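Local coordinates for protein shikimate dehydrogenase (NADP(+)) (Thermotoga maritima, PDB 3U62) that probably catalyses the reversible NADPH-linked reduction of 3-dehydroshikimate to shikimate, the fourth step of chorismate biosynthesis, at residues A[12-15]-A[16-19]; A[47-50]-A[51-55]; A[60-63]-A[64-67]; A[70-74]-A[75-79]; A[229-232]-A[233-236]. All coordinates share one frame; numbering follows the deposited sequence.

Contact 1: residues A[12-15]-A[16-19]; sequences HSIS and PRLY. With SO4 (sulfate ion), chain B.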
# COMPACT_ATOMS: atom_id res chain seq x y z
N HIS A 12 9.36 -11.69 6.16
CA HIS A 12 10.18 -11.36 4.99
C HIS A 12 10.08 -9.89 4.59
O HIS A 12 10.43 -9.52 3.46
CB HIS A 12 9.88 -12.31 3.83
CG HIS A 12 10.38 -13.69 4.06
ND1 HIS A 12 9.55 -14.79 4.17
CD2 HIS A 12 11.64 -14.15 4.25
CE1 HIS A 12 10.28 -15.87 4.40
NE2 HIS A 12 11.55 -15.51 4.45
N SER A 13 9.62 -9.07 5.52
CA SER A 13 9.50 -7.62 5.33
C SER A 13 10.85 -6.98 5.05
O SER A 13 11.86 -7.35 5.65
CB SER A 13 8.87 -6.97 6.56
OG SER A 13 8.85 -5.56 6.45
N ILE A 14 10.86 -6.02 4.14
CA ILE A 14 12.06 -5.26 3.81
C ILE A 14 12.27 -4.07 4.75
O ILE A 14 13.33 -3.43 4.72
CB ILE A 14 12.06 -4.77 2.33
CG1 ILE A 14 10.94 -3.75 2.09
CG2 ILE A 14 11.96 -5.96 1.37
CD1 ILE A 14 11.15 -2.90 0.85
N SER A 15 11.27 -3.78 5.57
CA SER A 15 11.29 -2.61 6.44
C SER A 15 12.37 -2.62 7.54
O SER A 15 13.10 -1.63 7.67
CB SER A 15 9.91 -2.33 7.04
OG SER A 15 9.03 -1.80 6.06
N PRO A 16 12.49 -3.71 8.33
CA PRO A 16 13.48 -3.66 9.41
C PRO A 16 14.90 -3.29 8.97
O PRO A 16 15.51 -2.42 9.58
CB PRO A 16 13.43 -5.08 9.99
CG PRO A 16 12.06 -5.54 9.71
CD PRO A 16 11.71 -4.97 8.36
N ARG A 17 15.40 -3.94 7.92
CA ARG A 17 16.76 -3.66 7.44
C ARG A 17 16.94 -2.20 7.02
O ARG A 17 17.97 -1.59 7.32
CB ARG A 17 17.15 -4.59 6.28
CG ARG A 17 16.33 -4.38 5.02
CD ARG A 17 16.93 -5.01 3.78
NE ARG A 17 16.09 -4.71 2.61
CZ ARG A 17 16.06 -5.42 1.49
NH1 ARG A 17 16.82 -6.51 1.36
NH2 ARG A 17 15.26 -5.06 0.50
N LEU A 18 15.93 -1.64 6.35
CA LEU A 18 15.99 -0.27 5.85
C LEU A 18 15.90 0.78 6.94
O LEU A 18 16.72 1.70 6.98
CB LEU A 18 14.93 -0.04 4.77
CG LEU A 18 15.28 -0.58 3.38
CD1 LEU A 18 14.01 -0.79 2.56
CD2 LEU A 18 16.25 0.35 2.64
N TYR A 19 14.92 0.66 7.83
CA TYR A 19 14.79 1.60 8.94
C TYR A 19 15.99 1.54 9.89
O TYR A 19 16.47 2.58 10.34
CB TYR A 19 13.49 1.38 9.71
CG TYR A 19 12.23 1.83 9.00
CD1 TYR A 19 11.53 0.96 8.17
CD2 TYR A 19 11.72 3.12 9.18
CE1 TYR A 19 10.36 1.37 7.52
CE2 TYR A 19 10.56 3.54 8.54
CZ TYR A 19 9.88 2.65 7.71
OH TYR A 19 8.73 3.05 7.07
S SO4 B . 7.26 -4.76 3.83
O1 SO4 B . 8.15 -5.58 3.01
O2 SO4 B . 6.49 -5.61 4.73
O3 SO4 B . 6.36 -4.01 2.97
O4 SO4 B . 8.07 -3.81 4.62
O HOH W 1 14.09 -6.30 6.61
O HOH W 2 7.36 0.77 6.19
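Ser15 and Tyr19, one helical turn apart, meet in two ways. Along the backbone, Tyr19 N donates to Ser15 O at 2.9 Å in an almost straight bond (175°). Farther out, water 2 bridges Ser15 OG and Tyr19 OH, and the Tyr19 hydroxyl is also hydrogen-bonded to Asn232. Another water spans the entry to the helix, giving a hydrogen to Ser13 O and taking one from Arg17 N. Ser13 OG, swung anti to its own N (chi1 175°), accepts from Ser15 N at 3.1 Å and so caps the turn leading into helix 15-26.

That turn is a small anion site. Sulfate O4 receives Ser13 OG at 2.6 Å and Ser15 OG at 2.7 Å, with a weak third bond from Ser15 N, while Ile14 N donates to sulfate O1 at 3.0 Å. These three residues are the predicted shikimate-binding ones, and the ion is consistent with the place where serines of this family hold the substrate carboxylate.

Ile14 carries the van der Waals contacts. The apolar one is made by its CD1, which runs beside Leu18 CD1, 3.9 Å away and pointing the same way. Its other branch, CG2, lies 3.5 Å from NH2 of Arg17, whose extended chain slants across the isoleucine.

Contact 2: residues A[47-50]-A[51-55]; sequences RRIL and EEYDG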
# COMPACT_ATOMS: atom_id res chain seq x y z
N ARG A 47 -2.10 -5.73 22.47
CA ARG A 47 -1.97 -5.00 23.74
C ARG A 47 -0.51 -4.94 24.20
O ARG A 47 -0.06 -3.92 24.72
CB ARG A 47 -2.88 -5.61 24.81
CG ARG A 47 -4.36 -5.49 24.45
CD ARG A 47 -5.26 -6.37 25.31
NE ARG A 47 -6.57 -6.55 24.68
CZ ARG A 47 -7.62 -5.76 24.86
NH1 ARG A 47 -7.54 -4.71 25.68
NH2 ARG A 47 -8.76 -6.01 24.24
N ARG A 48 0.21 -6.04 23.99
CA ARG A 48 1.65 -6.12 24.24
C ARG A 48 2.43 -5.15 23.33
O ARG A 48 3.33 -4.45 23.80
CB ARG A 48 2.14 -7.56 24.02
CG ARG A 48 3.63 -7.78 24.22
CD ARG A 48 4.04 -9.21 23.91
NE ARG A 48 3.88 -9.56 22.49
CZ ARG A 48 4.80 -9.36 21.55
NH1 ARG A 48 5.97 -8.80 21.84
NH2 ARG A 48 4.53 -9.72 20.29
N ILE A 49 2.06 -5.12 22.05
CA ILE A 49 2.67 -4.24 21.05
C ILE A 49 2.50 -2.77 21.43
O ILE A 49 3.46 -1.99 21.34
CB ILE A 49 2.07 -4.49 19.63
CG1 ILE A 49 2.29 -5.94 19.18
CG2 ILE A 49 2.64 -3.49 18.60
CD1 ILE A 49 3.74 -6.41 19.19
N LEU A 50 1.30 -2.41 21.87
CA LEU A 50 0.99 -1.03 22.25
C LEU A 50 1.79 -0.56 23.46
O LEU A 50 2.06 0.63 23.62
CB LEU A 50 -0.51 -0.86 22.51
CG LEU A 50 -1.46 -0.96 21.30
CD1 LEU A 50 -2.89 -1.15 21.76
CD2 LEU A 50 -1.34 0.26 20.39
N GLU A 51 2.18 -1.51 24.31
CA GLU A 51 2.96 -1.19 25.51
C GLU A 51 4.47 -1.19 25.25
O GLU A 51 5.20 -0.45 25.91
CB GLU A 51 2.63 -2.17 26.64
CG GLU A 51 1.22 -2.00 27.21
CD GLU A 51 0.96 -2.88 28.42
OE1 GLU A 51 1.92 -3.17 29.17
OE2 GLU A 51 -0.20 -3.27 28.63
N GLU A 52 4.91 -2.00 24.29
CA GLU A 52 6.35 -2.22 24.08
C GLU A 52 6.99 -1.33 23.02
O GLU A 52 8.21 -1.15 23.00
CB GLU A 52 6.61 -3.70 23.76
CG GLU A 52 6.52 -4.61 24.98
CD GLU A 52 6.67 -6.09 24.64
OE1 GLU A 52 6.93 -6.43 23.47
OE2 GLU A 52 6.53 -6.91 25.58
N TYR A 53 6.16 -0.77 22.14
CA TYR A 53 6.65 0.05 21.04
C TYR A 53 6.07 1.46 21.10
O TYR A 53 4.90 1.65 21.44
CB TYR A 53 6.29 -0.60 19.70
CG TYR A 53 6.96 -1.93 19.46
CD1 TYR A 53 8.23 -2.00 18.88
CD2 TYR A 53 6.33 -3.12 19.80
CE1 TYR A 53 8.85 -3.21 18.65
CE2 TYR A 53 6.94 -4.35 19.58
CZ TYR A 53 8.20 -4.39 19.01
OH TYR A 53 8.82 -5.59 18.78
N ASP A 54 6.91 2.45 20.76
CA ASP A 54 6.46 3.84 20.66
C ASP A 54 5.54 4.01 19.46
O ASP A 54 4.55 4.74 19.52
CB ASP A 54 7.66 4.78 20.54
CG ASP A 54 8.53 4.78 21.77
OD1 ASP A 54 9.50 3.99 21.82
OD2 ASP A 54 8.22 5.54 22.72
N GLY A 55 5.88 3.34 18.37
CA GLY A 55 5.09 3.36 17.15
C GLY A 55 5.33 2.10 16.35
O GLY A 55 6.22 1.31 16.68
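Arg48 reaches along the last turn of helix 42-52 to Glu52. From CB the chain sets off with CG anti to the backbone N (chi1 179°), which lays CG against the glutamate carboxylate, 3.3 Å from Glu52 OE2. CD stays beside the same group, 3.8 Å from Glu52 OE2, and a bend at chi3 then turns the head toward Ile49. NE has a long, weak ion pair with Glu45. The guanidinium plane stands 69° from the carboxylate, and the salt bridge from Arg48 NH1 to Glu52 OE1, at 3.0 Å, is a bent, weak bond (126°).

This i to i+4 pair sits where the helix runs out: Tyr53 is the first residue to leave helical geometry, though its N still bonds Ile49 O at 3.1 Å. NH2 of Arg48 turns to a salt bridge with Glu35, the residue that also takes the Tyr53 hydroxyl. A leucine in place of Arg48 would probably leave both Glu35 and Glu52 without this positive mate.

Ile49 CD1 lies 3.5 Å from the plane of the Arg48 guanidinium on one face, toward its rim. The same methyl lies 3.8 Å from Tyr53 CE2, while Ile49 O approaches the tyrosine ring at its edge.

Contact 3: residues A[60-63]-A[64-67]; sequences IPHK and ERVM. With SO4 (sulfate ion), chain C.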
# COMPACT_ATOMS: atom_id res chain seq x y z
N ILE A 60 -1.00 -6.14 5.92
CA ILE A 60 -2.01 -7.20 5.87
C ILE A 60 -1.76 -8.27 6.94
O ILE A 60 -0.60 -8.62 7.20
CB ILE A 60 -2.12 -7.87 4.47
CG1 ILE A 60 -0.76 -8.43 4.02
CG2 ILE A 60 -2.68 -6.87 3.45
CD1 ILE A 60 -0.86 -9.51 2.95
N PRO A 61 -2.83 -8.78 7.58
CA PRO A 61 -4.23 -8.41 7.40
C PRO A 61 -4.76 -7.55 8.56
O PRO A 61 -5.89 -7.75 9.01
CB PRO A 61 -4.93 -9.77 7.42
CG PRO A 61 -4.07 -10.62 8.36
CD PRO A 61 -2.70 -9.96 8.46
N HIS A 62 -3.95 -6.60 9.02
CA HIS A 62 -4.23 -5.90 10.27
C HIS A 62 -4.50 -4.40 10.19
O HIS A 62 -4.72 -3.77 11.22
CB HIS A 62 -3.09 -6.15 11.26
CG HIS A 62 -2.94 -7.59 11.65
ND1 HIS A 62 -1.73 -8.12 12.07
CD2 HIS A 62 -3.83 -8.60 11.70
CE1 HIS A 62 -1.90 -9.40 12.36
NE2 HIS A 62 -3.16 -9.72 12.13
N LYS A 63 -4.47 -3.83 8.99
CA LYS A 63 -4.64 -2.38 8.83
C LYS A 63 -5.99 -1.87 9.32
O LYS A 63 -6.06 -0.86 10.03
CB LYS A 63 -4.37 -1.93 7.39
CG LYS A 63 -2.92 -2.11 6.95
CD LYS A 63 -2.63 -1.43 5.61
CE LYS A 63 -3.41 -2.06 4.45
NZ LYS A 63 -3.09 -3.50 4.25
N GLU A 64 -7.06 -2.57 8.94
CA GLU A 64 -8.40 -2.25 9.44
C GLU A 64 -8.54 -2.68 10.90
O GLU A 64 -9.12 -1.95 11.71
CB GLU A 64 -9.48 -2.92 8.57
CG GLU A 64 -10.91 -2.40 8.79
CD GLU A 64 -11.58 -2.98 10.03
OE1 GLU A 64 -11.35 -4.17 10.34
OE2 GLU A 64 -12.35 -2.25 10.68
N ARG A 65 -8.00 -3.86 11.21
CA ARG A 65 -8.14 -4.47 12.53
C ARG A 65 -7.58 -3.61 13.67
O ARG A 65 -8.17 -3.54 14.75
CB ARG A 65 -7.44 -5.83 12.53
CG ARG A 65 -8.04 -6.86 13.49
CD ARG A 65 -7.19 -8.13 13.53
NE ARG A 65 -6.95 -8.69 12.20
CZ ARG A 65 -7.73 -9.57 11.59
NH1 ARG A 65 -8.84 -10.01 12.18
NH2 ARG A 65 -7.42 -10.01 10.38
N VAL A 66 -6.45 -2.95 13.41
CA VAL A 66 -5.74 -2.18 14.44
C VAL A 66 -6.46 -0.87 14.83
O VAL A 66 -6.17 -0.28 15.87
CB VAL A 66 -4.26 -1.90 14.02
CG1 VAL A 66 -4.18 -0.82 12.94
CG2 VAL A 66 -3.40 -1.53 15.23
N MET A 67 -7.42 -0.45 14.00
CA MET A 67 -8.15 0.80 14.21
C MET A 67 -8.89 0.86 15.54
O MET A 67 -8.99 1.93 16.15
CB MET A 67 -9.15 1.03 13.08
CG MET A 67 -8.51 1.22 11.73
SD MET A 67 -9.72 1.70 10.49
CE MET A 67 -10.00 3.43 10.95
S SO4 C . -5.94 -5.11 5.73
O1 SO4 C . -6.23 -6.49 5.39
O2 SO4 C . -6.89 -4.64 6.73
O3 SO4 C . -6.05 -4.28 4.53
O4 SO4 C . -4.58 -5.01 6.25
O HOH W 3 -7.76 -5.75 9.08
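His62 and Val66 close the compact side of this single turn: Val66 N donates to His62 O at 2.9 Å, and the CG1 branch of the valine lies 3.5 Å from Lys63 O. The buried valine leans on Phe42 and Ile46 of helix 42-52. Lys63 is buried too, its chain bent at chi3 and chi4 so that NZ curls round to the sulfate. There Lys63 NZ meets sulfate O4 at 2.9 Å and also bonds O3, while Lys63 N takes O4 and Glu64 N makes a nearly straight bond (169°) to O2 at 3.0 Å. Successive amides and the lysine tip thus hold one ion.

The looser side is that of Glu64, which bends outward at the exposed surface, and of water 3. Arg65 lies across Pro61, which follows a cis peptide bond, and its chain also touches Phe42 and Pro39. Arg65 NH2 reaches Pro61 O at 3.1 Å from above the carbonyl plane, 36° out of it and so not on a lone pair. Water 3 donates to the same oxygen at 2.7 Å, accepts from Arg65 N, and donates to sulfate O2. A leucine in place of Arg65 would probably leave Pro61 O without its guanidinium bond, with water 3 as its remaining partner here.

Gly118 N, from the predicted NADP(+)-binding loop, also bonds the sulfate, and Asp94 lies close to Lys63. The ion therefore marks the cleft between the substrate and nucleotide domains, where Lys63 is predicted to be the proton acceptor.

Contact 4: residues A[70-74]-A[75-79]; sequences VEPSE and DAQRI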
# COMPACT_ATOMS: atom_id res chain seq x y z
N VAL A 70 -6.48 2.09 18.50
CA VAL A 70 -5.86 3.41 18.44
C VAL A 70 -6.89 4.49 18.13
O VAL A 70 -8.07 4.18 17.90
CB VAL A 70 -4.70 3.46 17.40
CG1 VAL A 70 -3.55 2.54 17.80
CG2 VAL A 70 -5.20 3.14 15.99
N GLU A 71 -6.46 5.75 18.13
CA GLU A 71 -7.31 6.86 17.71
C GLU A 71 -6.92 7.26 16.28
O GLU A 71 -5.90 7.92 16.07
CB GLU A 71 -7.16 8.05 18.67
CG GLU A 71 -8.05 9.24 18.36
CD GLU A 71 -7.83 10.39 19.31
OE1 GLU A 71 -8.38 10.36 20.43
OE2 GLU A 71 -7.11 11.34 18.94
N PRO A 72 -7.74 6.84 15.29
CA PRO A 72 -7.37 7.10 13.90
C PRO A 72 -7.61 8.54 13.46
O PRO A 72 -8.51 9.21 13.98
CB PRO A 72 -8.30 6.15 13.12
CG PRO A 72 -9.48 5.97 13.99
CD PRO A 72 -8.99 6.08 15.41
N SER A 73 -6.79 8.99 12.52
CA SER A 73 -6.96 10.30 11.89
C SER A 73 -8.19 10.27 10.98
O SER A 73 -8.70 9.20 10.65
CB SER A 73 -5.72 10.67 11.08
OG SER A 73 -5.50 9.74 10.03
N GLU A 74 -8.65 11.46 10.59
CA GLU A 74 -9.84 11.60 9.74
C GLU A 74 -9.70 10.83 8.42
O GLU A 74 -10.65 10.17 7.99
CB GLU A 74 -10.13 13.08 9.46
CG GLU A 74 -11.48 13.35 8.82
CD GLU A 74 -11.69 14.82 8.49
OE1 GLU A 74 -10.72 15.60 8.54
OE2 GLU A 74 -12.85 15.20 8.18
N ASP A 75 -8.53 10.92 7.80
CA ASP A 75 -8.28 10.21 6.54
C ASP A 75 -8.18 8.70 6.73
O ASP A 75 -8.64 7.94 5.88
CB ASP A 75 -7.04 10.76 5.82
CG ASP A 75 -5.80 10.77 6.70
OD1 ASP A 75 -5.80 11.48 7.73
OD2 ASP A 75 -4.82 10.08 6.35
N ALA A 76 -7.58 8.27 7.84
CA ALA A 76 -7.52 6.84 8.19
C ALA A 76 -8.93 6.28 8.41
O ALA A 76 -9.20 5.13 8.06
CB ALA A 76 -6.66 6.62 9.42
N GLN A 77 -9.81 7.09 8.99
CA GLN A 77 -11.21 6.74 9.18
C GLN A 77 -11.93 6.57 7.84
O GLN A 77 -12.67 5.60 7.66
CB GLN A 77 -11.93 7.78 10.03
CG GLN A 77 -11.58 7.75 11.51
CD GLN A 77 -12.11 8.96 12.27
OE1 GLN A 77 -12.09 10.09 11.78
NE2 GLN A 77 -12.59 8.72 13.49
N ARG A 78 -11.71 7.50 6.93
CA ARG A 78 -12.32 7.44 5.59
C ARG A 78 -11.84 6.22 4.81
O ARG A 78 -12.61 5.60 4.08
CB ARG A 78 -12.03 8.72 4.80
CG ARG A 78 -12.74 9.97 5.33
CD ARG A 78 -14.26 9.82 5.27
NE ARG A 78 -14.95 10.99 5.78
CZ ARG A 78 -16.28 11.11 5.85
NH1 ARG A 78 -17.07 10.13 5.44
NH2 ARG A 78 -16.81 12.23 6.33
N ILE A 79 -10.57 5.89 4.99
CA ILE A 79 -9.96 4.76 4.30
C ILE A 79 -10.28 3.43 5.00
O ILE A 79 -10.22 2.37 4.37
CB ILE A 79 -8.42 4.96 4.16
CG1 ILE A 79 -8.14 6.16 3.26
CG2 ILE A 79 -7.74 3.72 3.59
CD1 ILE A 79 -6.73 6.70 3.36
O HOH W 4 -13.47 10.55 8.64
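Two groups grip Ser73 OG: it donates to Asp75 OD1 at 2.9 Å and accepts a weak bond from Ala76 N at 3.4 Å. The first bond meets the carboxylate from well above its plane (58° out). For this the serine hydroxyl stands between its own N and carbonyl carbon (chi1 62°), facing into the first turn, and Asp75 folds back in the same kind of rotamer. Ser73 is the N-cap of helix 74-79, its hydroxyl serving an amide that has no carbonyl of a preceding turn. The other oxygen of Asp75, OD2, is taken by the indole N-H of Trp95, so both carboxylate oxygens have a donor.

The backbone continues the helix, with Gln77 N bonded to Ser73 O at 2.9 Å and Arg78 N to Glu74 O at 3.1 Å. Water 4 donates to Glu74 O and makes a weak bond to Gln77 OE1. Beside the cap the contact is apolar: Pro72 CG lies 3.7 Å from Gln77 CG, the side chains crossing at about a right angle, and Pro72 CB is 4.1 Å from Ala76 CB.

Glu74, predicted to bind NADP(+), starts the helix. Strand 71-72, outermost in the mixed sheet, runs parallel to strand 89-91, Glu71 bonding Gly88 and Gly90; the helix leans on Tyr125 of helix 118-129, where Ile79 O accepts from Arg121, joining the substrate and nucleotide domains.

Contact 5: residues A[229-232]-A[233-236]; sequences AMEN and LKIW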
# COMPACT_ATOMS: atom_id res chain seq x y z
N ALA A 229 7.19 5.47 3.72
CA ALA A 229 8.26 5.44 4.72
C ALA A 229 8.68 6.85 5.13
O ALA A 229 8.90 7.12 6.31
CB ALA A 229 9.45 4.66 4.20
N MET A 230 8.78 7.74 4.14
CA MET A 230 9.08 9.15 4.37
C MET A 230 8.04 9.78 5.29
O MET A 230 8.39 10.46 6.26
CB MET A 230 9.13 9.90 3.04
CG MET A 230 9.36 11.41 3.16
SD MET A 230 9.25 12.27 1.58
CE MET A 230 10.73 11.70 0.76
N GLU A 231 6.76 9.54 5.00
CA GLU A 231 5.66 10.07 5.79
C GLU A 231 5.65 9.49 7.21
O GLU A 231 5.39 10.22 8.17
CB GLU A 231 4.32 9.84 5.09
CG GLU A 231 3.16 10.67 5.63
CD GLU A 231 3.21 12.14 5.22
OE1 GLU A 231 3.93 12.48 4.24
OE2 GLU A 231 2.52 12.96 5.90
N ASN A 232 5.93 8.19 7.33
CA ASN A 232 6.04 7.53 8.63
C ASN A 232 7.06 8.23 9.52
O ASN A 232 6.77 8.52 10.69
CB ASN A 232 6.47 6.07 8.47
CG ASN A 232 5.43 5.21 7.77
OD1 ASN A 232 4.25 5.56 7.70
ND2 ASN A 232 5.87 4.07 7.25
N LEU A 233 8.23 8.49 8.96
CA LEU A 233 9.33 9.11 9.70
C LEU A 233 9.01 10.55 10.10
O LEU A 233 9.45 11.01 11.16
CB LEU A 233 10.64 9.04 8.90
CG LEU A 233 11.25 7.65 8.69
CD1 LEU A 233 12.33 7.71 7.64
CD2 LEU A 233 11.79 7.06 9.99
N LYS A 234 8.26 11.25 9.26
CA LYS A 234 7.80 12.61 9.57
C LYS A 234 6.82 12.59 10.75
O LYS A 234 6.92 13.42 11.65
CB LYS A 234 7.17 13.28 8.35
CG LYS A 234 8.16 13.69 7.27
CD LYS A 234 7.46 14.36 6.11
CE LYS A 234 8.43 14.73 5.01
NZ LYS A 234 7.76 15.48 3.91
N ILE A 235 5.88 11.64 10.72
CA ILE A 235 4.92 11.45 11.80
C ILE A 235 5.64 11.11 13.12
O ILE A 235 5.29 11.64 14.18
CB ILE A 235 3.86 10.38 11.45
CG1 ILE A 235 2.90 10.93 10.38
CG2 ILE A 235 3.08 9.93 12.69
CD1 ILE A 235 2.00 9.89 9.74
N TRP A 236 6.65 10.26 13.03
CA TRP A 236 7.42 9.83 14.19
C TRP A 236 8.42 10.90 14.68
O TRP A 236 9.05 10.73 15.73
CB TRP A 236 8.13 8.50 13.91
CG TRP A 236 7.19 7.34 13.70
CD1 TRP A 236 5.93 7.20 14.21
CD2 TRP A 236 7.43 6.15 12.94
NE1 TRP A 236 5.37 6.01 13.82
CE2 TRP A 236 6.28 5.34 13.04
CE3 TRP A 236 8.52 5.68 12.18
CZ2 TRP A 236 6.17 4.09 12.41
CZ3 TRP A 236 8.42 4.44 11.56
CH2 TRP A 236 7.25 3.66 11.67
O HOH W 5 6.09 13.80 2.98
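Asn232 lies over one face of the Trp236 indole. Its CB stands 4.1 Å from the centroid of the six-membered ring, only 15° off the normal, a CH-pi contact. The carbonyl oxygen of Asn232 covers the same face nearer the rim, 3.1 Å above the plane, and Trp236 N bonds it at 2.9 Å. With CG anti to the carbonyl carbon (chi1 -66°), the asparagine carries its amide away from the indole: OD1 takes the Thr93 hydroxyl, and ND2 is hydrogen-bonded to Gln228 OE1 and to Tyr19 OH.

All this lies in the last part of helix 222-235, whose buried side meets helix 15-26, helix 241-248 and the mixed sheet. Trp236 stacks on Phe3 and gives its NE1 hydrogen to Val85 O, so the indole is held against strands 2-7 and 84-86. Leu233, its CG 3.4 Å from Ala229 O, touches Tyr19 and Tyr22 of helix 15-26 and Phe244 of helix 241-248.

On the outward side Met230 and Lys234 run side by side, pointing the same way, with Met230 CG 3.9 Å from Lys234 CE. The lysine is fully extended, and its NZ stays 4.9 Å from Glu231 OE1, without direct contact of the charges.

Overall arrangement
From the N terminus the contacts follow in series, each made within one unbroken stretch, so none encloses a long loop and none nests or crosses. Contact 1 opens helix 15-26 after the first strand; contact 2 ends helix 42-52 just before strand 55-58. Contact 3 is the turn beyond that strand, and contact 4 leads from strand 71-72 into helix 74-79. Met67 CE of contact 3 packs 3.4 Å from Ala76 O of contact 4, and Leu50 of contact 2 touches Val70. Contact 5 comes much later, after the nucleotide domain, and returns to the substrate domain, where Tyr19 packs on Leu233 and Trp236 and its OH probably bonds Asn232 ND2.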